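Long-range contact in arylmalonate decarboxylase (Bordetella bronchiseptica, PDB 3IXL), which catalyses the decarboxylation of 2-aryl-2-methylmalonates to 2-arylpropionates, releasing carbon dioxide: residues C101-L115 / V208-L222. The protein carries 2 engineered substitutions. Sequence-based numbering, arbitrary orientation.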
loop_
_atom_site.group_PDB
_atom_site.type_symbol
_atom_site.label_atom_id
_atom_site.label_comp_id
_atom_site.label_asym_id
_atom_site.label_seq_id
_atom_site.Cartn_x
_atom_site.Cartn_y
_atom_site.Cartn_z
ATOM N N CYS A 101 7.602 -7.772 -10.701
ATOM C CA CYS A 101 7.034 -7.907 -9.374
ATOM C C CYS A 101 7.271 -6.646 -8.572
ATOM O O CYS A 101 8.251 -5.924 -8.774
ATOM C CB CYS A 101 7.651 -9.095 -8.646
ATOM S SG CYS A 101 7.189 -10.700 -9.351
ATOM N N THR A 102 6.355 -6.388 -7.650
ATOM C CA THR A 102 6.450 -5.224 -6.786
ATOM C C THR A 102 5.776 -5.504 -5.450
ATOM O O THR A 102 5.246 -6.595 -5.229
ATOM C CB THR A 102 5.871 -3.974 -7.482
ATOM O OG1 THR A 102 6.190 -2.814 -6.709
ATOM C CG2 THR A 102 4.349 -4.100 -7.705
ATOM N N THR A 103 5.834 -4.533 -4.544
ATOM C CA THR A 103 5.200 -4.650 -3.229
ATOM C C THR A 103 4.519 -3.328 -2.894
ATOM O O THR A 103 4.848 -2.276 -3.461
ATOM C CB THR A 103 6.198 -4.909 -2.089
ATOM O OG1 THR A 103 6.961 -3.720 -1.836
ATOM C CG2 THR A 103 7.123 -6.106 -2.375
ATOM N N MET A 104 3.581 -3.383 -1.950
ATOM C CA MET A 104 2.886 -2.188 -1.510
ATOM C C MET A 104 3.835 -1.181 -0.843
ATOM O O MET A 104 3.589 0.024 -0.897
ATOM C CB MET A 104 1.722 -2.575 -0.593
ATOM C CG MET A 104 0.818 -1.433 -0.150
ATOM S SD MET A 104 -0.661 -2.107 0.633
ATOM C CE MET A 104 -1.640 -2.513 -0.805
ATOM N N SER A 105 4.917 -1.659 -0.230
ATOM C CA SER A 105 5.919 -0.715 0.291
ATOM C C SER A 105 6.646 0.025 -0.827
ATOM O O SER A 105 6.866 1.235 -0.734
ATOM C CB SER A 105 6.923 -1.416 1.197
ATOM O OG SER A 105 6.333 -1.715 2.449
ATOM N N THR A 106 7.041 -0.687 -1.881
ATOM C CA THR A 106 7.621 -0.026 -3.041
ATOM C C THR A 106 6.617 0.945 -3.658
ATOM O O THR A 106 6.976 2.049 -4.075
ATOM C CB THR A 106 8.059 -1.064 -4.061
ATOM O OG1 THR A 106 9.182 -1.760 -3.521
ATOM C CG2 THR A 106 8.422 -0.439 -5.409
ATOM N N ALA A 107 5.346 0.538 -3.688
ATOM C CA ALA A 107 4.295 1.403 -4.219
ATOM C C ALA A 107 4.223 2.734 -3.487
ATOM O O ALA A 107 4.118 3.785 -4.117
ATOM C CB ALA A 107 2.941 0.694 -4.148
ATOM N N VAL A 108 4.265 2.706 -2.157
ATOM C CA VAL A 108 4.125 3.972 -1.439
ATOM C C VAL A 108 5.394 4.812 -1.557
ATOM O O VAL A 108 5.308 6.041 -1.638
ATOM C CB VAL A 108 3.656 3.819 0.038
ATOM C CG1 VAL A 108 2.302 3.112 0.118
ATOM C CG2 VAL A 108 4.670 3.100 0.867
ATOM N N LEU A 109 6.564 4.173 -1.621
ATOM C CA LEU A 109 7.800 4.931 -1.877
ATOM C C LEU A 109 7.712 5.611 -3.235
ATOM O O LEU A 109 8.032 6.791 -3.372
ATOM C CB LEU A 109 9.017 4.015 -1.889
ATOM C CG LEU A 109 9.492 3.360 -0.603
ATOM C CD1 LEU A 109 10.659 2.455 -0.942
ATOM C CD2 LEU A 109 9.907 4.427 0.409
ATOM N N ASN A 110 7.270 4.864 -4.242
ATOM C CA ASN A 110 7.138 5.433 -5.574
ATOM C C ASN A 110 6.128 6.575 -5.598
ATOM O O ASN A 110 6.359 7.600 -6.238
ATOM C CB ASN A 110 6.751 4.361 -6.591
ATOM C CG ASN A 110 7.913 3.441 -6.935
ATOM O OD1 ASN A 110 9.084 3.753 -6.679
ATOM N ND2 ASN A 110 7.589 2.283 -7.486
ATOM N N GLY A 111 5.013 6.413 -4.891
ATOM C CA GLY A 111 3.982 7.445 -4.858
ATOM C C GLY A 111 4.463 8.704 -4.161
ATOM O O GLY A 111 4.224 9.806 -4.639
ATOM N N LEU A 112 5.129 8.534 -3.025
ATOM C CA LEU A 112 5.672 9.682 -2.300
ATOM C C LEU A 112 6.665 10.458 -3.154
ATOM O O LEU A 112 6.605 11.690 -3.222
ATOM C CB LEU A 112 6.313 9.245 -0.976
ATOM C CG LEU A 112 5.307 8.753 0.077
ATOM C CD1 LEU A 112 6.013 7.971 1.181
ATOM C CD2 LEU A 112 4.506 9.917 0.671
ATOM N N ARG A 113 7.556 9.744 -3.827
ATOM C CA ARG A 113 8.522 10.398 -4.717
ATOM C C ARG A 113 7.849 11.096 -5.897
ATOM O O ARG A 113 8.203 12.226 -6.240
ATOM C CB ARG A 113 9.582 9.410 -5.179
ATOM C CG ARG A 113 10.540 9.054 -4.042
ATOM C CD ARG A 113 11.351 7.822 -4.353
ATOM N NE ARG A 113 12.123 7.381 -3.194
ATOM C CZ ARG A 113 12.608 6.152 -3.043
ATOM N NH1 ARG A 113 12.389 5.229 -3.973
ATOM N NH2 ARG A 113 13.302 5.839 -1.952
ATOM N N ALA A 114 6.856 10.444 -6.487
ATOM C CA ALA A 114 6.096 11.035 -7.593
ATOM C C ALA A 114 5.462 12.372 -7.207
ATOM O O ALA A 114 5.278 13.253 -8.055
ATOM C CB ALA A 114 5.008 10.063 -8.064
ATOM N N LEU A 115 5.096 12.505 -5.935
ATOM C CA LEU A 115 4.420 13.704 -5.445
ATOM C C LEU A 115 5.375 14.681 -4.755
ATOM O O LEU A 115 4.926 15.675 -4.175
ATOM C CB LEU A 115 3.254 13.328 -4.524
ATOM C CG LEU A 115 2.101 12.653 -5.267
ATOM C CD1 LEU A 115 1.222 11.865 -4.324
ATOM C CD2 LEU A 115 1.284 13.704 -6.036
ATOM N N VAL A 208 -1.668 13.180 -0.373
ATOM C CA VAL A 208 -1.765 11.969 0.441
ATOM C C VAL A 208 -1.440 10.754 -0.416
ATOM O O VAL A 208 -1.988 10.589 -1.515
ATOM C CB VAL A 208 -3.189 11.770 1.014
ATOM C CG1 VAL A 208 -3.280 10.475 1.823
ATOM C CG2 VAL A 208 -3.579 12.957 1.869
ATOM N N VAL A 209 -0.565 9.901 0.099
ATOM C CA VAL A 209 -0.319 8.595 -0.511
ATOM C C VAL A 209 -0.912 7.560 0.428
ATOM O O VAL A 209 -0.549 7.515 1.602
ATOM C CB VAL A 209 1.185 8.339 -0.758
ATOM C CG1 VAL A 209 1.426 6.908 -1.261
ATOM C CG2 VAL A 209 1.725 9.327 -1.788
ATOM N N SER A 210 -1.831 6.752 -0.087
ATOM C CA SER A 210 -2.539 5.763 0.718
ATOM C C SER A 210 -2.155 4.373 0.226
ATOM O O SER A 210 -2.096 4.145 -0.984
ATOM C CB SER A 210 -4.047 5.988 0.605
ATOM O OG SER A 210 -4.755 5.026 1.358
ATOM N N SER A 211 -1.921 3.450 1.158
ATOM C CA SER A 211 -1.422 2.100 0.822
ATOM C C SER A 211 -2.164 1.378 -0.315
ATOM O O SER A 211 -1.545 0.987 -1.307
ATOM C CB SER A 211 -1.447 1.198 2.063
ATOM O OG SER A 211 -0.446 1.550 2.981
ATOM N N SER A 212 -3.461 1.148 -0.151
ATOM C CA SER A 212 -4.187 0.344 -1.138
ATOM C C SER A 212 -4.218 1.028 -2.513
ATOM O O SER A 212 -3.805 0.444 -3.511
ATOM C CB SER A 212 -5.579 -0.024 -0.633
ATOM O OG SER A 212 -6.203 -0.924 -1.523
ATOM N N PRO A 213 -4.692 2.286 -2.579
ATOM C CA PRO A 213 -4.690 2.968 -3.870
ATOM C C PRO A 213 -3.290 3.056 -4.496
ATOM O O PRO A 213 -3.145 2.828 -5.698
ATOM C CB PRO A 213 -5.265 4.350 -3.533
ATOM C CG PRO A 213 -6.115 4.085 -2.316
ATOM C CD PRO A 213 -5.307 3.118 -1.524
ATOM N N ALA A 214 -2.261 3.349 -3.702
ATOM C CA ALA A 214 -0.897 3.389 -4.248
ATOM C C ALA A 214 -0.488 2.021 -4.790
ATOM O O ALA A 214 0.167 1.944 -5.824
ATOM C CB ALA A 214 0.102 3.864 -3.199
ATOM N N GLY A 215 -0.890 0.948 -4.103
ATOM C CA GLY A 215 -0.602 -0.407 -4.589
ATOM C C GLY A 215 -1.171 -0.634 -5.980
ATOM O O GLY A 215 -0.500 -1.192 -6.855
ATOM N N PHE A 216 -2.412 -0.200 -6.193
ATOM C CA PHE A 216 -3.022 -0.299 -7.518
ATOM C C PHE A 216 -2.299 0.546 -8.549
ATOM O O PHE A 216 -1.992 0.073 -9.631
ATOM C CB PHE A 216 -4.509 0.074 -7.467
ATOM C CG PHE A 216 -5.377 -1.035 -6.960
ATOM C CD1 PHE A 216 -5.681 -1.139 -5.612
ATOM C CD2 PHE A 216 -5.847 -2.011 -7.837
ATOM C CE1 PHE A 216 -6.456 -2.192 -5.135
ATOM C CE2 PHE A 216 -6.626 -3.071 -7.378
ATOM C CZ PHE A 216 -6.927 -3.168 -6.031
ATOM N N TRP A 217 -2.025 1.796 -8.192
ATOM C CA TRP A 217 -1.341 2.722 -9.087
ATOM C C TRP A 217 -0.002 2.131 -9.531
ATOM O O TRP A 217 0.366 2.171 -10.707
ATOM C CB TRP A 217 -1.136 4.045 -8.338
ATOM C CG TRP A 217 -0.270 5.035 -9.054
ATOM C CD1 TRP A 217 -0.656 5.910 -10.025
ATOM C CD2 TRP A 217 1.124 5.268 -8.827
ATOM N NE1 TRP A 217 0.424 6.667 -10.433
ATOM C CE2 TRP A 217 1.528 6.287 -9.712
ATOM C CE3 TRP A 217 2.073 4.702 -7.967
ATOM C CZ2 TRP A 217 2.848 6.752 -9.763
ATOM C CZ3 TRP A 217 3.382 5.165 -8.020
ATOM C CH2 TRP A 217 3.754 6.178 -8.911
ATOM N N ASP A 218 0.722 1.569 -8.575
ATOM C CA ASP A 218 2.059 1.047 -8.805
ATOM C C ASP A 218 2.036 -0.238 -9.628
ATOM O O ASP A 218 2.905 -0.444 -10.482
ATOM C CB ASP A 218 2.717 0.819 -7.442
ATOM C CG ASP A 218 4.067 0.161 -7.538
ATOM O OD1 ASP A 218 4.180 -1.019 -7.114
ATOM O OD2 ASP A 218 5.019 0.843 -7.984
ATOM N N ALA A 219 1.046 -1.100 -9.378
ATOM C CA ALA A 219 0.892 -2.321 -10.169
ATOM C C ALA A 219 0.540 -1.989 -11.616
ATOM O O ALA A 219 1.069 -2.596 -12.553
ATOM C CB ALA A 219 -0.173 -3.212 -9.558
ATOM N N VAL A 220 -0.336 -1.003 -11.797
ATOM C CA VAL A 220 -0.725 -0.571 -13.139
ATOM C C VAL A 220 0.460 0.078 -13.849
ATOM O O VAL A 220 0.667 -0.120 -15.053
ATOM C CB VAL A 220 -1.959 0.355 -13.090
ATOM C CG1 VAL A 220 -2.239 0.976 -14.440
ATOM C CG2 VAL A 220 -3.170 -0.426 -12.604
ATOM N N ARG A 221 1.247 0.834 -13.094
ATOM C CA ARG A 221 2.522 1.384 -13.584
ATOM C C ARG A 221 3.408 0.274 -14.153
ATOM O O ARG A 221 3.904 0.374 -15.280
ATOM C CB ARG A 221 3.254 2.106 -12.447
ATOM C CG ARG A 221 4.666 2.579 -12.804
ATOM C CD ARG A 221 5.479 2.958 -11.576
ATOM N NE ARG A 221 5.729 1.814 -10.687
ATOM C CZ ARG A 221 6.670 0.885 -10.875
ATOM N NH1 ARG A 221 6.815 -0.096 -9.980
ATOM N NH2 ARG A 221 7.461 0.914 -11.952
ATOM N N LEU A 222 3.589 -0.787 -13.367
ATOM C CA LEU A 222 4.452 -1.905 -13.741
ATOM C C LEU A 222 3.946 -2.668 -14.948
ATOM O O LEU A 222 4.739 -3.264 -15.686
ATOM C CB LEU A 222 4.592 -2.874 -12.571
ATOM C CG LEU A 222 5.928 -2.982 -11.851
ATOM C CD1 LEU A 222 5.964 -4.325 -11.152
ATOM C CD2 LEU A 222 7.113 -2.853 -12.814
#
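T102 and N110 both donate hydrogen bonds to the carboxylate of D218. T102 OG1 meets D218 OD1 at its syn lone pair, at 2.7 Å. N110 ND2 reaches D218 OD2 at 3.0 Å, with the oxygen close to the amide plane. R221 grips the same OD2 side-on through NE and NH1, from above the carboxylate plane. Three N-H groups on OD2 and one hydroxyl on OD1 fix the carboxylate's rotation and probably favour its ionised form. D218 extends CG anti to its backbone N (chi1 175°), bringing the acid to strand 101-103 and helix 104-114.

Beside it, A107 CB presses on D218 CB at 3.3 Å. W217 sits as a knob among A107, N110, G111 and A114; N110 CB touches its ring at the edge, 3.7 Å from CZ3. V209 CG2 fits between L112 CD2 and L115 CD1, while its CG1 lies against V108.

At the start of both helices, the bend of M104 at chi3 (-81°) turns CE onto S211 O, 3.5 Å away. M104 SD lies 3.7 Å from S211 CB. S211 OG bonds to T75 OG1 and engineered S188 N, and M104 touches the bound 2-phenylacetic acid. The helix axes cross at 87°. Strands 101-103 and 208-210 edge two four-stranded parallel sheets, and the contact packs the strand-helix unit of one on that of the other beside the ligand pocket, as in the aspartate/glutamate racemase superfamily.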